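Local atomic coordinates of glutamate racemase (PDB entry 2DWU), a protein that belongs to the Asp/Glu/hydantoin racemase family, an alpha/beta protein with two parallel beta sheets and a pocket that holds D-glutamic acid. Residues T79-T84 / I97-P102. Numbering follows the deposited sequence.
Sequences TAAAAT and IGVIHP. With DGL (D-glutamic acid), chain H.
In the beta-alpha-beta unit made of strand 70-75, helix 78-91 and strand 96-98, the first turn of the helix meets the link from strand 96-98 into helix 100-110 through A81, A82, G98, V99 and I100. The CB of A81 is directed toward segment 97-102, and the two backbones come nearest at A81 and G98, whose CA atoms are 5.6 Å apart. With hydrogen in place of a side chain, G98 leaves room for A81 CB, which stands 4.5 Å from G98 CA and also meets V99 CG2 at 4.4 Å. I100 does most of the reaching. Its CG1 lies opposite the carbonyl carbon (chi1 -64°) and the chain then runs on extended (chi2 179°), which carries the terminal methyl to the helix: CD1 rests 3.6 Å from A82 N, 3.9 Å from A82 CB and 4.1 Å from A81 CB. No hydrogen bond crosses between the segments; the contact is van der Waals packing, mostly of apolar side chains. Two residues before A81, T79 belongs to the ligand pocket: its N and OG1 both donate to O of D-glutamic acid, the hydroxyl at 2.6 Å. A80 packs on helix 51-65, I100 on helix 129-137 and V99 on helix 211-226; strand 96-98, at the margin of the six-stranded parallel sheet within the chain, pairs with strand 70-75 through I97.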
ATOM      1  N   THR B  79      12.210   4.408  15.761  1.00  7.44           N
ATOM      2  CA  THR B  79      13.249   5.284  16.328  1.00  7.78           C
ATOM      3  C   THR B  79      14.530   5.210  15.493  1.00  7.89           C
ATOM      4  O   THR B  79      15.154   6.233  15.169  1.00  8.72           O
ATOM      5  CB  THR B  79      13.567   4.866  17.787  1.00  7.07           C
ATOM      6  OG1 THR B  79      12.357   4.934  18.558  1.00  7.53           O
ATOM      7  CG2 THR B  79      14.620   5.788  18.402  1.00  7.10           C
ATOM      8  N   ALA B  80      14.888   3.981  15.122  1.00  8.01           N
ATOM      9  CA  ALA B  80      16.075   3.743  14.320  1.00  8.84           C
ATOM     10  C   ALA B  80      15.876   4.340  12.929  1.00  8.50           C
ATOM     11  O   ALA B  80      16.799   4.961  12.367  1.00  9.59           O
ATOM     12  CB  ALA B  80      16.341   2.219  14.238  1.00  8.55           C
ATOM     13  N   ALA B  81      14.673   4.192  12.368  1.00  7.95           N
ATOM     14  CA  ALA B  81      14.429   4.748  11.044  1.00  8.27           C
ATOM     15  C   ALA B  81      14.528   6.271  11.058  1.00  9.41           C
ATOM     16  O   ALA B  81      15.110   6.877  10.151  1.00 10.75           O
ATOM     17  CB  ALA B  81      13.076   4.315  10.500  1.00  8.92           C
ATOM     18  N   ALA B  82      13.963   6.889  12.095  1.00  9.37           N
ATOM     19  CA  ALA B  82      14.003   8.342  12.192  1.00 11.33           C
ATOM     20  C   ALA B  82      15.436   8.836  12.249  1.00 12.14           C
ATOM     21  O   ALA B  82      15.783   9.859  11.643  1.00 14.55           O
ATOM     22  CB  ALA B  82      13.233   8.800  13.450  1.00 10.93           C
ATOM     23  N   ALA B  83      16.288   8.107  12.951  1.00 10.91           N
ATOM     24  CA  ALA B  83      17.655   8.547  13.087  1.00 13.82           C
ATOM     25  C   ALA B  83      18.616   8.196  11.960  1.00 13.28           C
ATOM     26  O   ALA B  83      19.547   8.954  11.671  1.00 14.30           O
ATOM     27  CB  ALA B  83      18.221   7.967  14.387  1.00 12.69           C
ATOM     28  N   THR B  84      18.369   7.100  11.255  0.50 13.23           N
ATOM     29  CA  THR B  84      19.351   6.691  10.253  0.50 13.17           C
ATOM     30  C   THR B  84      18.899   6.265   8.867  0.50 12.97           C
ATOM     31  O   THR B  84      19.739   5.930   8.028  0.50 12.50           O
ATOM     32  CB  THR B  84      20.215   5.546  10.825  0.50 15.56           C
ATOM     33  OG1 THR B  84      21.157   5.102   9.840  0.50 17.44           O
ATOM     34  CG2 THR B  84      19.342   4.380  11.207  0.50 15.41           C
ATOM     35  N   ILE B  97      14.071  -0.249   3.317  1.00  9.72           N
ATOM     36  CA  ILE B  97      12.691   0.172   3.581  1.00 10.12           C
ATOM     37  C   ILE B  97      12.544   0.449   5.075  1.00 11.28           C
ATOM     38  O   ILE B  97      12.805  -0.433   5.908  1.00 10.51           O
ATOM     39  CB  ILE B  97      11.679  -0.951   3.191  1.00 11.91           C
ATOM     40  CG1 ILE B  97      11.567  -1.110   1.658  1.00 13.92           C
ATOM     41  CG2 ILE B  97      10.289  -0.586   3.681  1.00 10.29           C
ATOM     42  CD1 ILE B  97      12.789  -1.686   0.961  1.00 16.98           C
ATOM     43  N   GLY B  98      12.134   1.665   5.413  1.00  9.98           N
ATOM     44  CA  GLY B  98      11.929   2.050   6.801  1.00  8.74           C
ATOM     45  C   GLY B  98      10.445   1.938   7.108  1.00  8.37           C
ATOM     46  O   GLY B  98       9.607   1.815   6.196  1.00  8.52           O
ATOM     47  N   VAL B  99      10.109   2.029   8.384  1.00  6.09           N
ATOM     48  CA  VAL B  99       8.710   1.882   8.797  1.00  8.24           C
ATOM     49  C   VAL B  99       7.916   3.183   8.843  1.00  8.27           C
ATOM     50  O   VAL B  99       6.690   3.152   8.994  1.00  9.57           O
ATOM     51  CB  VAL B  99       8.588   1.193  10.189  1.00  6.67           C
ATOM     52  CG1 VAL B  99       8.857  -0.297  10.048  1.00  6.03           C
ATOM     53  CG2 VAL B  99       9.578   1.780  11.203  1.00  7.95           C
ATOM     54  N   ILE B 100       8.602   4.308   8.687  1.00  8.46           N
ATOM     55  CA  ILE B 100       7.932   5.618   8.762  1.00  7.77           C
ATOM     56  C   ILE B 100       7.181   6.016   7.487  1.00  7.14           C
ATOM     57  O   ILE B 100       5.981   6.291   7.555  1.00  6.82           O
ATOM     58  CB  ILE B 100       8.958   6.712   9.159  1.00  6.99           C
ATOM     59  CG1 ILE B 100       9.467   6.413  10.575  1.00  8.27           C
ATOM     60  CG2 ILE B 100       8.336   8.143   9.050  1.00  8.06           C
ATOM     61  CD1 ILE B 100      10.496   7.394  11.089  1.00 12.13           C
ATOM     62  N   HIS B 101       7.855   5.998   6.338  1.00  8.06           N
ATOM     63  CA  HIS B 101       7.211   6.394   5.097  1.00  8.33           C
ATOM     64  C   HIS B 101       6.007   5.541   4.710  1.00  7.45           C
ATOM     65  O   HIS B 101       5.004   6.074   4.221  1.00  7.03           O
ATOM     66  CB  HIS B 101       8.249   6.470   3.970  1.00  9.47           C
ATOM     67  CG  HIS B 101       9.226   7.593   4.150  1.00  9.83           C
ATOM     68  ND1 HIS B 101      10.283   7.525   5.032  1.00 11.52           N
ATOM     69  CD2 HIS B 101       9.273   8.831   3.599  1.00 12.21           C
ATOM     70  CE1 HIS B 101      10.942   8.674   5.018  1.00 13.58           C
ATOM     71  NE2 HIS B 101      10.350   9.484   4.155  1.00 13.43           N
ATOM     72  N   PRO B 102       6.067   4.217   4.919  1.00  7.42           N
ATOM     73  CA  PRO B 102       4.898   3.409   4.560  1.00  7.44           C
ATOM     74  C   PRO B 102       3.684   3.817   5.390  1.00  6.08           C
ATOM     75  O   PRO B 102       2.560   3.834   4.876  1.00  7.68           O
ATOM     76  CB  PRO B 102       5.343   1.964   4.873  1.00  6.64           C
ATOM     77  CG  PRO B 102       6.799   2.016   4.586  1.00  6.33           C
ATOM     78  CD  PRO B 102       7.227   3.366   5.231  1.00  7.40           C
TER
HETATM   79  N   DGL H 278      11.381  -0.267  18.495  1.00  7.89           N
HETATM   80  CA  DGL H 278      11.218   1.112  19.052  1.00  9.36           C
HETATM   81  C   DGL H 278      10.448   1.960  18.102  1.00  8.43           C
HETATM   82  O   DGL H 278      10.442   3.183  18.177  1.00  9.04           O
HETATM   83  CB  DGL H 278      10.488   1.050  20.412  1.00  9.81           C
HETATM   84  CG  DGL H 278      11.518   0.599  21.475  1.00 11.02           C
HETATM   85  CD  DGL H 278      12.670   1.493  21.685  1.00 11.78           C
HETATM   86  OE1 DGL H 278      12.592   2.594  22.234  1.00  9.88           O
HETATM   87  OE2 DGL H 278      13.821   1.057  21.230  1.00 11.62           O
HETATM   88  OXT DGL H 278       9.777   1.345  17.168  1.00  8.28           O